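Local atomic coordinates of putative uncharacterized protein (Lodderomyces elongisporus, PDB entry 4IVF), a protein that probably acts as a glutathione S-transferase, each subunit of its two-chain assembly binding two molecules of glutathione. Residues 19-22 with 23-27; 82-86 with 87-91; 138-141 with 142-146; 191-194 with 195-199; 37-41 with 42-46. All blocks are in the same frame, centred on the assembly; numbering follows the deposited sequence.

Contact 1: 19-22 with 23-27; sequences YKIS and IFLEV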
# COMPACT_ATOMS: atom_id res chain seq x y z
N TYR F 19 7.84 -7.96 11.19
CA TYR F 19 7.47 -7.50 12.52
C TYR F 19 6.04 -6.95 12.58
O TYR F 19 5.36 -7.09 13.60
CB TYR F 19 8.46 -6.44 13.01
CG TYR F 19 9.86 -6.96 13.20
CD1 TYR F 19 10.09 -8.25 13.66
CD2 TYR F 19 10.96 -6.16 12.92
CE1 TYR F 19 11.37 -8.72 13.84
CE2 TYR F 19 12.24 -6.63 13.09
CZ TYR F 19 12.44 -7.91 13.56
OH TYR F 19 13.72 -8.38 13.74
N LYS F 20 5.59 -6.30 11.52
CA LYS F 20 4.23 -5.79 11.46
C LYS F 20 3.25 -6.90 11.78
O LYS F 20 2.33 -6.72 12.58
CB LYS F 20 3.89 -5.26 10.06
CG LYS F 20 4.55 -3.96 9.66
CD LYS F 20 4.02 -3.60 8.29
CE LYS F 20 4.87 -2.62 7.52
NZ LYS F 20 4.32 -2.52 6.12
N ILE F 21 3.46 -8.05 11.16
CA ILE F 21 2.54 -9.15 11.28
C ILE F 21 2.74 -9.89 12.60
O ILE F 21 1.76 -10.24 13.26
CB ILE F 21 2.65 -10.13 10.08
CG1 ILE F 21 2.46 -9.38 8.76
CG2 ILE F 21 1.63 -11.24 10.20
CD1 ILE F 21 1.40 -8.29 8.80
N SER F 22 3.98 -10.11 13.00
CA SER F 22 4.21 -10.85 14.24
C SER F 22 3.75 -10.03 15.46
O SER F 22 3.17 -10.58 16.39
CB SER F 22 5.67 -11.27 14.40
OG SER F 22 6.54 -10.16 14.56
N ILE F 23 3.99 -8.73 15.43
CA ILE F 23 3.43 -7.84 16.45
C ILE F 23 1.89 -7.87 16.47
O ILE F 23 1.29 -7.98 17.54
CB ILE F 23 3.92 -6.39 16.28
CG1 ILE F 23 5.42 -6.30 16.59
CG2 ILE F 23 3.13 -5.45 17.20
CD1 ILE F 23 6.03 -5.00 16.17
N PHE F 24 1.25 -7.77 15.31
CA PHE F 24 -0.22 -7.73 15.33
C PHE F 24 -0.81 -9.05 15.80
O PHE F 24 -1.79 -9.04 16.55
CB PHE F 24 -0.83 -7.33 13.99
CG PHE F 24 -2.22 -6.79 14.12
CD1 PHE F 24 -2.51 -5.87 15.13
CD2 PHE F 24 -3.22 -7.18 13.26
CE1 PHE F 24 -3.80 -5.36 15.28
CE2 PHE F 24 -4.51 -6.68 13.40
CZ PHE F 24 -4.80 -5.77 14.41
N LEU F 25 -0.22 -10.16 15.38
CA LEU F 25 -0.67 -11.47 15.86
C LEU F 25 -0.56 -11.56 17.38
O LEU F 25 -1.47 -12.07 18.04
CB LEU F 25 0.12 -12.60 15.19
CG LEU F 25 -0.14 -12.83 13.70
CD1 LEU F 25 0.93 -13.76 13.09
CD2 LEU F 25 -1.53 -13.41 13.47
N GLU F 26 0.54 -11.07 17.94
CA GLU F 26 0.73 -11.10 19.39
C GLU F 26 -0.30 -10.22 20.11
O GLU F 26 -0.85 -10.60 21.14
CB GLU F 26 2.15 -10.67 19.76
CG GLU F 26 3.25 -11.66 19.35
CD GLU F 26 3.19 -12.96 20.15
OE1 GLU F 26 2.48 -13.01 21.17
OE2 GLU F 26 3.86 -13.93 19.74
N VAL F 27 -0.54 -9.04 19.55
CA VAL F 27 -1.53 -8.12 20.09
C VAL F 27 -2.91 -8.77 20.11
O VAL F 27 -3.64 -8.64 21.09
CB VAL F 27 -1.56 -6.81 19.28
CG1 VAL F 27 -2.82 -6.01 19.60
CG2 VAL F 27 -0.32 -5.98 19.58
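Tyr19 and Ile23 meet through both backbone and side chain, one turn apart on helix 16-27. Four successive amides, from Ile23 to Glu26, each give their N-H to the carbonyl four residues back. The straightest of these bonds runs from Leu25 N to Ile21 O, at 2.9 Å with 168° at the hydrogen.

Apolar contacts follow the same spacing. Ile23 holds CG1 beside its own backbone N (chi1 -68°), which lays that branch back along the Tyr19 carbonyl, and its CD1 ends 4.2 Å from Tyr19 CB. Ile21 uses CG2, the branch beside its carbonyl carbon, to reach Leu25 CD1 at 3.9 Å. Branched aliphatic residues suit these buried faces: Ile21 and Leu25 also pack on helix 78-89, Ile23 on helix 176-185.

The polar ends find partners farther off. Ser22 OG bonds to Gly217 O, a small hydroxyl fitting where the helix is buried. Glu26 OE2 reaches Tyr32 OH, and Lys20 NZ bonds to Gln114, Thr78 and Asn17, the last two being glutathione-binding residues.

The helix is the crossover of a beta-alpha-beta unit, between strands 8-12 and 32-36, as expected of the thioredoxin-like domain of a glutathione transferase.

Contact 2: 82-86 with 87-91; sequences LQYLA and DTYDK
Tyr84 O is gripped twice by Thr88, whose backbone N and hydroxyl OG1 approach from opposite faces of the carbonyl plane. Both bonds are 2.9 Å long, Thr88 N to Tyr84 O and Thr88 OG1 to Tyr84 O. Threonine can do this because OG1 lies beside its own backbone N (chi1 -54°) and so folds back toward the preceding turn. Thr88 OG1 also sits over one face of the Tyr84 ring, toward its rim, 3.2 Å from Tyr84 CE1. The methyl CG2 of Thr88 lies over the centre of the Tyr89 ring.

Gln83 bends at chi2 so that NE2 makes a weak bond to Asp87 OD1, the amide and carboxylate planes being turned 62° apart. Buried Leu85 packs on Tyr89, with Leu85 CD2 4.0 Å from Tyr89 CD2. Asp90 leaves the helix, yet its N still bonds to Ala86 O at 3.1 Å, and a water bridges Ala86 O to Asp90 O.

Both tyrosine hydroxyls bond to Asp63 OD2, while Asp87 OD2 bonds to Tyr105 of the second subunit. Thus the end of helix 78-89 lies between helix 16-27, met by Leu82 and Leu85, helix 102-131, met by Leu82 and Gln83, and the dimer partner, with strand 60-63 supplying Asp63.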
# COMPACT_ATOMS: atom_id res chain seq x y z
N LEU F 82 -2.75 -7.40 7.42
CA LEU F 82 -3.21 -6.64 8.59
C LEU F 82 -4.71 -6.44 8.57
O LEU F 82 -5.38 -6.72 9.56
CB LEU F 82 -2.47 -5.31 8.72
CG LEU F 82 -1.02 -5.51 9.18
CD1 LEU F 82 -0.14 -4.27 9.02
CD2 LEU F 82 -0.97 -6.05 10.60
N GLN F 83 -5.24 -5.98 7.43
CA GLN F 83 -6.67 -5.73 7.26
C GLN F 83 -7.45 -7.02 7.50
O GLN F 83 -8.49 -7.02 8.18
CB GLN F 83 -6.94 -5.16 5.86
CG GLN F 83 -8.25 -4.42 5.68
CD GLN F 83 -8.52 -3.34 6.75
OE1 GLN F 83 -7.69 -2.47 7.01
NE2 GLN F 83 -9.71 -3.41 7.36
N TYR F 84 -6.94 -8.12 6.95
CA TYR F 84 -7.56 -9.43 7.12
C TYR F 84 -7.66 -9.84 8.59
O TYR F 84 -8.72 -10.24 9.05
CB TYR F 84 -6.82 -10.52 6.32
CG TYR F 84 -7.30 -11.91 6.72
CD1 TYR F 84 -8.53 -12.40 6.26
CD2 TYR F 84 -6.56 -12.70 7.59
CE1 TYR F 84 -8.99 -13.65 6.66
CE2 TYR F 84 -7.01 -13.94 7.99
CZ TYR F 84 -8.22 -14.41 7.52
OH TYR F 84 -8.64 -15.66 7.93
N LEU F 85 -6.54 -9.78 9.32
CA LEU F 85 -6.51 -10.14 10.74
C LEU F 85 -7.43 -9.27 11.60
O LEU F 85 -8.07 -9.76 12.54
CB LEU F 85 -5.07 -10.07 11.27
CG LEU F 85 -4.08 -11.07 10.67
CD1 LEU F 85 -2.63 -10.71 11.06
CD2 LEU F 85 -4.42 -12.51 11.08
N ALA F 86 -7.48 -7.99 11.28
CA ALA F 86 -8.31 -7.08 12.04
C ALA F 86 -9.79 -7.40 11.77
O ALA F 86 -10.57 -7.52 12.71
CB ALA F 86 -7.98 -5.64 11.68
N ASP F 87 -10.16 -7.56 10.50
CA ASP F 87 -11.53 -7.93 10.14
C ASP F 87 -11.96 -9.22 10.84
O ASP F 87 -13.07 -9.31 11.37
CB ASP F 87 -11.68 -8.17 8.64
CG ASP F 87 -11.58 -6.90 7.81
OD1 ASP F 87 -11.62 -5.78 8.39
OD2 ASP F 87 -11.46 -7.03 6.57
N THR F 88 -11.07 -10.21 10.82
CA THR F 88 -11.42 -11.57 11.24
C THR F 88 -11.32 -11.80 12.74
O THR F 88 -12.19 -12.45 13.34
CB THR F 88 -10.53 -12.61 10.49
OG1 THR F 88 -10.62 -12.39 9.08
CG2 THR F 88 -10.96 -14.03 10.81
N TYR F 89 -10.28 -11.25 13.37
CA TYR F 89 -9.97 -11.58 14.76
C TYR F 89 -10.09 -10.43 15.76
O TYR F 89 -9.78 -10.59 16.94
CB TYR F 89 -8.59 -12.25 14.85
CG TYR F 89 -8.54 -13.52 14.02
CD1 TYR F 89 -9.28 -14.64 14.41
CD2 TYR F 89 -7.81 -13.59 12.83
CE1 TYR F 89 -9.28 -15.79 13.65
CE2 TYR F 89 -7.80 -14.76 12.06
CZ TYR F 89 -8.54 -15.85 12.49
OH TYR F 89 -8.56 -17.01 11.76
N ASP F 90 -10.56 -9.28 15.30
CA ASP F 90 -10.85 -8.18 16.22
C ASP F 90 -12.27 -7.65 16.04
O ASP F 90 -12.49 -6.45 15.81
CB ASP F 90 -9.82 -7.06 16.07
CG ASP F 90 -10.00 -5.97 17.12
OD1 ASP F 90 -10.41 -6.29 18.25
OD2 ASP F 90 -9.74 -4.79 16.80
N LYS F 91 -13.25 -8.54 16.16
CA LYS F 91 -14.63 -8.14 15.99
C LYS F 91 -15.10 -7.30 17.19
O LYS F 91 -16.13 -6.63 17.12
CB LYS F 91 -15.51 -9.36 15.78
CG LYS F 91 -15.18 -10.14 14.50
CD LYS F 91 -16.20 -11.23 14.22
CE LYS F 91 -15.92 -11.94 12.90
NZ LYS F 91 -15.65 -10.97 11.81
O HOH W 1 -12.35 -5.33 12.99

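Contact 3: 138-141 with 142-146; sequences YGIN and RYITD. With GSH (glutathione), chain I.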
# COMPACT_ATOMS: atom_id res chain seq x y z
N TYR F 138 23.41 10.48 -4.71
CA TYR F 138 22.12 10.99 -5.13
C TYR F 138 21.01 10.16 -4.52
O TYR F 138 19.99 10.69 -4.07
CB TYR F 138 22.00 10.99 -6.66
CG TYR F 138 20.71 11.62 -7.16
CD1 TYR F 138 19.53 10.88 -7.22
CD2 TYR F 138 20.68 12.95 -7.55
CE1 TYR F 138 18.36 11.45 -7.67
CE2 TYR F 138 19.50 13.53 -8.00
CZ TYR F 138 18.34 12.77 -8.05
OH TYR F 138 17.17 13.32 -8.50
N GLY F 139 21.22 8.84 -4.50
CA GLY F 139 20.24 7.92 -3.97
C GLY F 139 20.13 8.02 -2.46
O GLY F 139 19.03 8.10 -1.92
N ILE F 140 21.27 7.98 -1.79
CA ILE F 140 21.31 8.10 -0.34
C ILE F 140 20.58 9.37 0.11
O ILE F 140 19.73 9.31 0.99
CB ILE F 140 22.76 8.15 0.17
CG1 ILE F 140 23.46 6.81 -0.04
CG2 ILE F 140 22.79 8.57 1.63
CD1 ILE F 140 24.98 6.89 0.18
N ASN F 141 20.90 10.49 -0.50
CA ASN F 141 20.30 11.76 -0.12
C ASN F 141 18.81 11.80 -0.43
O ASN F 141 18.02 12.25 0.40
CB ASN F 141 20.99 12.95 -0.80
CG ASN F 141 22.43 13.12 -0.37
OD1 ASN F 141 22.82 12.70 0.73
ND2 ASN F 141 23.24 13.74 -1.22
N ARG F 142 18.43 11.33 -1.62
CA ARG F 142 17.02 11.37 -2.03
C ARG F 142 16.10 10.65 -1.05
O ARG F 142 15.08 11.20 -0.63
CB ARG F 142 16.83 10.81 -3.44
CG ARG F 142 15.37 10.69 -3.88
CD ARG F 142 15.26 10.43 -5.38
NE ARG F 142 13.92 9.98 -5.76
CZ ARG F 142 12.89 10.79 -5.97
NH1 ARG F 142 13.02 12.11 -5.84
NH2 ARG F 142 11.71 10.28 -6.30
N TYR F 143 16.49 9.44 -0.65
CA TYR F 143 15.63 8.60 0.18
C TYR F 143 15.69 8.87 1.69
O TYR F 143 14.70 8.73 2.39
CB TYR F 143 15.81 7.12 -0.18
CG TYR F 143 15.43 6.92 -1.62
CD1 TYR F 143 14.12 7.09 -2.03
CD2 TYR F 143 16.39 6.63 -2.60
CE1 TYR F 143 13.75 6.95 -3.34
CE2 TYR F 143 16.02 6.49 -3.92
CZ TYR F 143 14.69 6.66 -4.29
OH TYR F 143 14.29 6.54 -5.59
N ILE F 144 16.86 9.27 2.18
CA ILE F 144 16.94 9.75 3.54
C ILE F 144 16.03 10.99 3.72
O ILE F 144 15.28 11.07 4.69
CB ILE F 144 18.39 10.11 3.90
CG1 ILE F 144 19.24 8.84 4.01
CG2 ILE F 144 18.44 10.91 5.19
CD1 ILE F 144 18.82 7.93 5.13
N THR F 145 16.11 11.92 2.77
CA THR F 145 15.33 13.16 2.81
C THR F 145 13.83 12.88 2.72
O THR F 145 13.03 13.45 3.46
CB THR F 145 15.73 14.13 1.69
OG1 THR F 145 17.06 14.60 1.92
CG2 THR F 145 14.81 15.32 1.67
N ASP F 146 13.44 11.99 1.81
CA ASP F 146 12.03 11.68 1.67
C ASP F 146 11.54 10.84 2.86
O ASP F 146 10.38 10.96 3.27
CB ASP F 146 11.73 10.99 0.34
CG ASP F 146 10.26 11.11 -0.05
OD1 ASP F 146 9.71 12.22 0.05
OD2 ASP F 146 9.67 10.09 -0.44
N1 GSH I . 7.83 14.28 -5.17
CA1 GSH I . 7.93 13.43 -6.33
C1 GSH I . 9.34 13.10 -6.56
O11 GSH I . 9.68 12.19 -7.35
O12 GSH I . 10.22 13.73 -5.94
CB1 GSH I . 7.33 14.13 -7.54
CG1 GSH I . 7.00 13.16 -8.60
CD1 GSH I . 5.78 12.34 -8.21
OE1 GSH I . 4.99 12.76 -7.36
N2 GSH I . 5.56 11.01 -8.86
CA2 GSH I . 4.42 10.17 -8.53
C2 GSH I . 4.89 8.91 -7.86
O2 GSH I . 6.03 8.50 -8.03
CB2 GSH I . 3.75 9.80 -9.77
SG2 GSH I . 3.22 11.26 -10.61
N3 GSH I . 4.01 8.16 -6.99
CA3 GSH I . 4.54 6.96 -6.37
C3 GSH I . 3.45 6.10 -5.88
O31 GSH I . 2.42 5.94 -6.57
O32 GSH I . 3.58 5.53 -4.76
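Tyr138 and Arg142 stand one turn apart on helix 137-159, where the backbone N of residues 142 to 145 bonds in turn to the carbonyls of residues 138 to 141. A representative bond is Arg142 N to Tyr138 O, 3.0 Å. At Asn141 the carbonyl takes a second donor: Thr145 OG1 bonds to Asn141 O, also at 3.0 Å, and comes from the opposite face of the carbonyl plane to Thr145 N. A threonine hydroxyl can thus satisfy itself on its own helix at an exposed position.

The side chains of Tyr138 and Arg142 run side by side in the same direction, with ring and guanidinium planes only 20° apart, and CE1 of Tyr138 lies 4.0 Å from CD of Arg142. Tyr143 adds a second ring, over whose centre the Arg142 CG passes. The Gly139 carbonyl O lies 3.1 Å from Tyr143 CD2. Arg142 sets CG anti to the backbone N (chi1 174°) and stays extended as far as NE, carrying its guanidinium out to a glutathione carboxylate. Two nearly straight bonds form there, Arg142 NH1 to O12 at 3.2 Å and Arg142 NH2 to O11 at 3.0 Å.

Arg57 and Asn17 of the second subunit bond to the same glutathione, and Gln124 of that subunit bonds to Arg142 NH2 and Tyr143 OH. This bidentate pairing implies that the alpha-carboxylate of the gamma-glutamyl residue is probably charged and balanced by an arginine from across the dimer interface.

Contact 4: 191-194 with 195-199; sequences LEID and INQWP
Asp194, in extended conformation, leads directly into the 3-10 turn of Ile195 to Gln197, after which Trp198 takes the N-cap position of helix 199-209. The turn is opened by an Asx turn: Asp194 OD1 accepts the backbone N of Asn196 at 3.0 Å. The carboxylate swings away from the residue's own N (chi1 -173°) and reaches forward along the chain, and the amide meets it from above its plane. Aspartate suits the place because its short side chain can bond to a backbone N-H two residues on while facing solvent.

The carbonyl of Asp194 has its own partner. Gln197 NE2 bonds to Asp194 O at 2.7 Å, the oxygen lying close to the plane of the glutamine amide, and Gln197 N adds a long, weak bond. A glutamine is long enough to return over the turn in this way. Its CG, meanwhile, passes over the centre of the Trp198 indole, 3.5 Å above the plane.

Trp198 also meets Ile193, whose CG2 branch comes within 3.7 Å of Trp198 CH2, and its ring meets that of Tyr151 of helix 137-159, the planes about 25° apart. Ile195 packs on Leu201 and Tyr205 of helix 199-209, and shares Leu188 with Ile193. The segment therefore joins helix 176-185 to helix 199-209 in the all-helical C-terminal domain, away from the glutathione sites.

Two waters complete the turn: one joins Ile193 O to Ile195 N, and the other receives a bond from Asn196 ND2 and donates to Asp194 OD2 at 2.8 Å.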
# COMPACT_ATOMS: atom_id res chain seq x y z
N LEU F 191 19.72 4.01 10.46
CA LEU F 191 20.10 5.18 9.66
C LEU F 191 20.55 6.36 10.54
O LEU F 191 20.76 7.46 10.04
CB LEU F 191 18.94 5.62 8.77
CG LEU F 191 18.37 4.61 7.77
CD1 LEU F 191 17.04 5.14 7.22
CD2 LEU F 191 19.35 4.28 6.64
N GLU F 192 20.69 6.13 11.83
CA GLU F 192 21.00 7.20 12.78
C GLU F 192 19.98 8.34 12.74
O GLU F 192 20.30 9.49 13.02
CB GLU F 192 22.43 7.71 12.60
CG GLU F 192 23.43 6.63 12.84
CD GLU F 192 24.87 7.08 12.79
OE1 GLU F 192 25.19 8.12 12.19
OE2 GLU F 192 25.69 6.35 13.37
N ILE F 193 18.75 8.01 12.40
CA ILE F 193 17.66 8.96 12.49
C ILE F 193 16.95 8.79 13.84
O ILE F 193 16.33 7.76 14.11
CB ILE F 193 16.66 8.79 11.34
CG1 ILE F 193 17.32 9.18 10.02
CG2 ILE F 193 15.43 9.65 11.56
CD1 ILE F 193 16.50 8.78 8.79
N ASP F 194 17.09 9.79 14.69
CA ASP F 194 16.47 9.75 16.00
C ASP F 194 15.01 10.13 15.82
O ASP F 194 14.71 11.24 15.37
CB ASP F 194 17.18 10.75 16.93
CG ASP F 194 16.70 10.66 18.37
OD1 ASP F 194 15.75 9.88 18.67
OD2 ASP F 194 17.26 11.38 19.20
N ILE F 195 14.10 9.22 16.17
CA ILE F 195 12.68 9.49 15.99
C ILE F 195 12.19 10.53 17.02
O ILE F 195 11.09 11.07 16.90
CB ILE F 195 11.85 8.19 16.09
CG1 ILE F 195 10.43 8.41 15.57
CG2 ILE F 195 11.85 7.66 17.51
CD1 ILE F 195 9.53 7.20 15.72
N ASN F 196 13.02 10.83 18.01
CA ASN F 196 12.63 11.78 19.04
C ASN F 196 12.60 13.22 18.55
O ASN F 196 12.00 14.08 19.18
CB ASN F 196 13.51 11.64 20.29
CG ASN F 196 13.08 10.49 21.15
OD1 ASN F 196 11.91 10.14 21.17
ND2 ASN F 196 14.03 9.88 21.86
N GLN F 197 13.23 13.46 17.40
CA GLN F 197 13.16 14.78 16.78
C GLN F 197 11.71 15.15 16.40
O GLN F 197 11.39 16.32 16.26
CB GLN F 197 14.09 14.86 15.56
CG GLN F 197 13.56 14.14 14.32
CD GLN F 197 14.63 13.97 13.26
OE1 GLN F 197 14.69 14.72 12.28
NE2 GLN F 197 15.49 12.98 13.46
N TRP F 198 10.86 14.14 16.23
CA TRP F 198 9.42 14.36 16.09
C TRP F 198 8.80 13.95 17.42
O TRP F 198 8.55 12.77 17.66
CB TRP F 198 8.83 13.53 14.94
CG TRP F 198 9.51 13.74 13.61
CD1 TRP F 198 9.34 14.80 12.76
CD2 TRP F 198 10.47 12.88 12.98
NE1 TRP F 198 10.13 14.64 11.64
CE2 TRP F 198 10.83 13.47 11.76
CE3 TRP F 198 11.06 11.67 13.35
CZ2 TRP F 198 11.75 12.89 10.89
CZ3 TRP F 198 11.97 11.09 12.48
CH2 TRP F 198 12.31 11.70 11.27
N PRO F 199 8.54 14.94 18.30
CA PRO F 199 8.27 14.64 19.71
C PRO F 199 7.00 13.83 19.94
O PRO F 199 6.98 12.97 20.82
CB PRO F 199 8.20 16.03 20.37
CG PRO F 199 7.91 16.97 19.24
CD PRO F 199 8.58 16.39 18.03
O HOH W 2 15.28 6.38 16.01
O HOH W 3 16.75 10.86 21.91

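Contact 5: 37-41 with 42-46; sequences FDLSK and NETKE. With GSH (glutathione), chain U.
A bond between Asp38 and Glu43 spans the first of two successive 3-10 turns, residues 39-41 and 43-45, in the connection from strand 32-36 to helix 47-52 of the thioredoxin-like domain. The compact side is built round Glu43. Extended beyond CG, it turns back so that OE1 accepts Asp38 N at 3.0 Å with 173° at the hydrogen, the donor standing above the carboxylate plane. Its CB rests 3.8 Å from Phe37 CD2, and its carbonyl lies at the edge of the Phe37 ring. Phenylalanine fits this buried spot, packing on Phe49 and Ile58 as well.

Thr44 completes the inner side. Its methyl CG2 lies 3.9 Å from Phe37 CD2 and 3.7 Å from Leu39 CD1, while its hydroxyl bonds to Gly56 O; threonine thus serves both the apolar and the polar side of its place.

The outer side is looser and polar. Asn42 takes up a left-handed backbone conformation (phi 57°), one that asparagine accepts more readily than most residues, and its N bonds to Leu39 O at 3.0 Å. Ser40 OG gives a short bond to Asp38 OD1. Lys41 runs alongside Glu43, but its salt bridge to Asp38 OD2 is long.

Glutathione lies against Leu39, Thr44 and Lys45, all pocket residues. Lys45 touches it through a carbon, its NZ making weak bonds to the Asn55 and Gly56 carbonyls. Leu39 CD2 sits 3.8 Å from CB2 of the glutathione, the carbon that carries the sulfur.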
# COMPACT_ATOMS: atom_id res chain seq x y z
N PHE F 37 12.83 -17.26 6.71
CA PHE F 37 13.57 -17.27 5.45
C PHE F 37 14.89 -16.54 5.63
O PHE F 37 14.95 -15.49 6.28
CB PHE F 37 12.77 -16.59 4.34
CG PHE F 37 11.57 -17.37 3.88
CD1 PHE F 37 10.47 -17.52 4.70
CD2 PHE F 37 11.56 -17.96 2.62
CE1 PHE F 37 9.37 -18.24 4.28
CE2 PHE F 37 10.46 -18.69 2.20
CZ PHE F 37 9.36 -18.83 3.03
N ASP F 38 15.94 -17.11 5.03
CA ASP F 38 17.23 -16.45 4.89
C ASP F 38 17.29 -15.67 3.57
O ASP F 38 17.52 -16.25 2.50
CB ASP F 38 18.35 -17.49 4.91
CG ASP F 38 19.74 -16.86 5.00
OD1 ASP F 38 19.91 -15.69 4.59
OD2 ASP F 38 20.66 -17.55 5.48
N LEU F 39 17.12 -14.36 3.67
CA LEU F 39 17.07 -13.50 2.48
C LEU F 39 18.42 -13.41 1.77
O LEU F 39 18.47 -13.20 0.55
CB LEU F 39 16.52 -12.10 2.84
CG LEU F 39 15.00 -11.86 2.81
CD1 LEU F 39 14.22 -13.08 3.25
CD2 LEU F 39 14.61 -10.67 3.67
N SER F 40 19.52 -13.59 2.50
CA SER F 40 20.84 -13.55 1.88
C SER F 40 21.06 -14.75 0.96
O SER F 40 22.02 -14.81 0.21
CB SER F 40 21.95 -13.45 2.93
OG SER F 40 22.00 -14.60 3.75
N LYS F 41 20.14 -15.71 1.04
CA LYS F 41 20.22 -16.91 0.22
C LYS F 41 19.10 -16.95 -0.80
O LYS F 41 18.89 -17.97 -1.46
CB LYS F 41 20.16 -18.15 1.10
CG LYS F 41 21.44 -18.39 1.90
CD LYS F 41 21.27 -19.51 2.91
CE LYS F 41 22.56 -19.76 3.68
NZ LYS F 41 22.45 -20.96 4.56
N ASN F 42 18.40 -15.83 -0.94
CA ASN F 42 17.32 -15.72 -1.91
C ASN F 42 16.23 -16.77 -1.76
O ASN F 42 15.69 -17.26 -2.76
CB ASN F 42 17.87 -15.76 -3.33
CG ASN F 42 17.75 -14.43 -4.03
OD1 ASN F 42 16.91 -14.26 -4.91
ND2 ASN F 42 18.59 -13.47 -3.63
N GLU F 43 15.91 -17.11 -0.51
CA GLU F 43 14.95 -18.16 -0.21
C GLU F 43 13.49 -17.82 -0.57
O GLU F 43 12.70 -18.73 -0.81
CB GLU F 43 15.05 -18.62 1.25
CG GLU F 43 16.39 -19.29 1.58
CD GLU F 43 16.44 -19.93 2.96
OE1 GLU F 43 15.48 -19.78 3.75
OE2 GLU F 43 17.46 -20.60 3.27
N THR F 44 13.14 -16.54 -0.62
CA THR F 44 11.77 -16.16 -0.98
C THR F 44 11.51 -16.27 -2.48
O THR F 44 10.39 -16.05 -2.94
CB THR F 44 11.39 -14.72 -0.55
OG1 THR F 44 12.14 -13.78 -1.33
CG2 THR F 44 11.64 -14.50 0.93
N LYS F 45 12.55 -16.61 -3.24
CA LYS F 45 12.40 -16.78 -4.68
C LYS F 45 12.36 -18.26 -5.11
O LYS F 45 12.32 -18.56 -6.31
CB LYS F 45 13.51 -16.05 -5.42
CG LYS F 45 13.56 -14.56 -5.14
CD LYS F 45 12.34 -13.83 -5.70
CE LYS F 45 12.40 -12.35 -5.33
NZ LYS F 45 11.13 -11.63 -5.65
N GLU F 46 12.37 -19.16 -4.14
CA GLU F 46 12.27 -20.59 -4.44
C GLU F 46 10.91 -20.93 -5.03
O GLU F 46 9.90 -20.31 -4.67
CB GLU F 46 12.55 -21.42 -3.19
CG GLU F 46 14.02 -21.43 -2.80
CD GLU F 46 14.28 -22.09 -1.45
OE1 GLU F 46 13.30 -22.47 -0.77
OE2 GLU F 46 15.47 -22.21 -1.07
N1 GSH U . 4.90 -4.70 0.00
CA1 GSH U . 5.39 -5.81 0.77
C1 GSH U . 4.67 -5.91 2.04
O11 GSH U . 4.37 -7.03 2.51
O12 GSH U . 4.35 -4.88 2.68
CB1 GSH U . 6.88 -5.66 1.02
CG1 GSH U . 7.42 -6.97 1.43
CD1 GSH U . 8.94 -7.01 1.52
OE1 GSH U . 9.66 -6.05 1.21
N2 GSH U . 9.60 -8.28 1.99
CA2 GSH U . 11.04 -8.33 2.06
C2 GSH U . 11.50 -9.50 1.21
O2 GSH U . 10.88 -10.56 1.24
CB2 GSH U . 11.44 -8.54 3.45
SG2 GSH U . 10.87 -7.20 4.45
N3 GSH U . 12.68 -9.36 0.36
CA3 GSH U . 13.11 -10.50 -0.44
C3 GSH U . 13.30 -10.14 -1.86
O31 GSH U . 12.74 -9.15 -2.37
O32 GSH U . 14.06 -10.86 -2.56

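Overall arrangement
All five contacts are local, each within one continuous run of chain, and follow in series; none nests in or crosses another, and none closes a long loop. Contact 1 comes first, on the crossover helix after strand 8-12. Contact 5 follows, turning the chain from strand 32-36 toward helix 47-52 beside bound glutathione. Contact 2 ends helix 78-89 and touches contact 1, where Phe24 packs on Leu82 and Leu25 on Leu85. Contacts 3 and 4 belong to the helical C-terminal domain and meet through Ile144 and Leu191. Contacts 2 and 3, with centres about 35 Å apart on opposite sides of the chain's centre, both touch the second subunit.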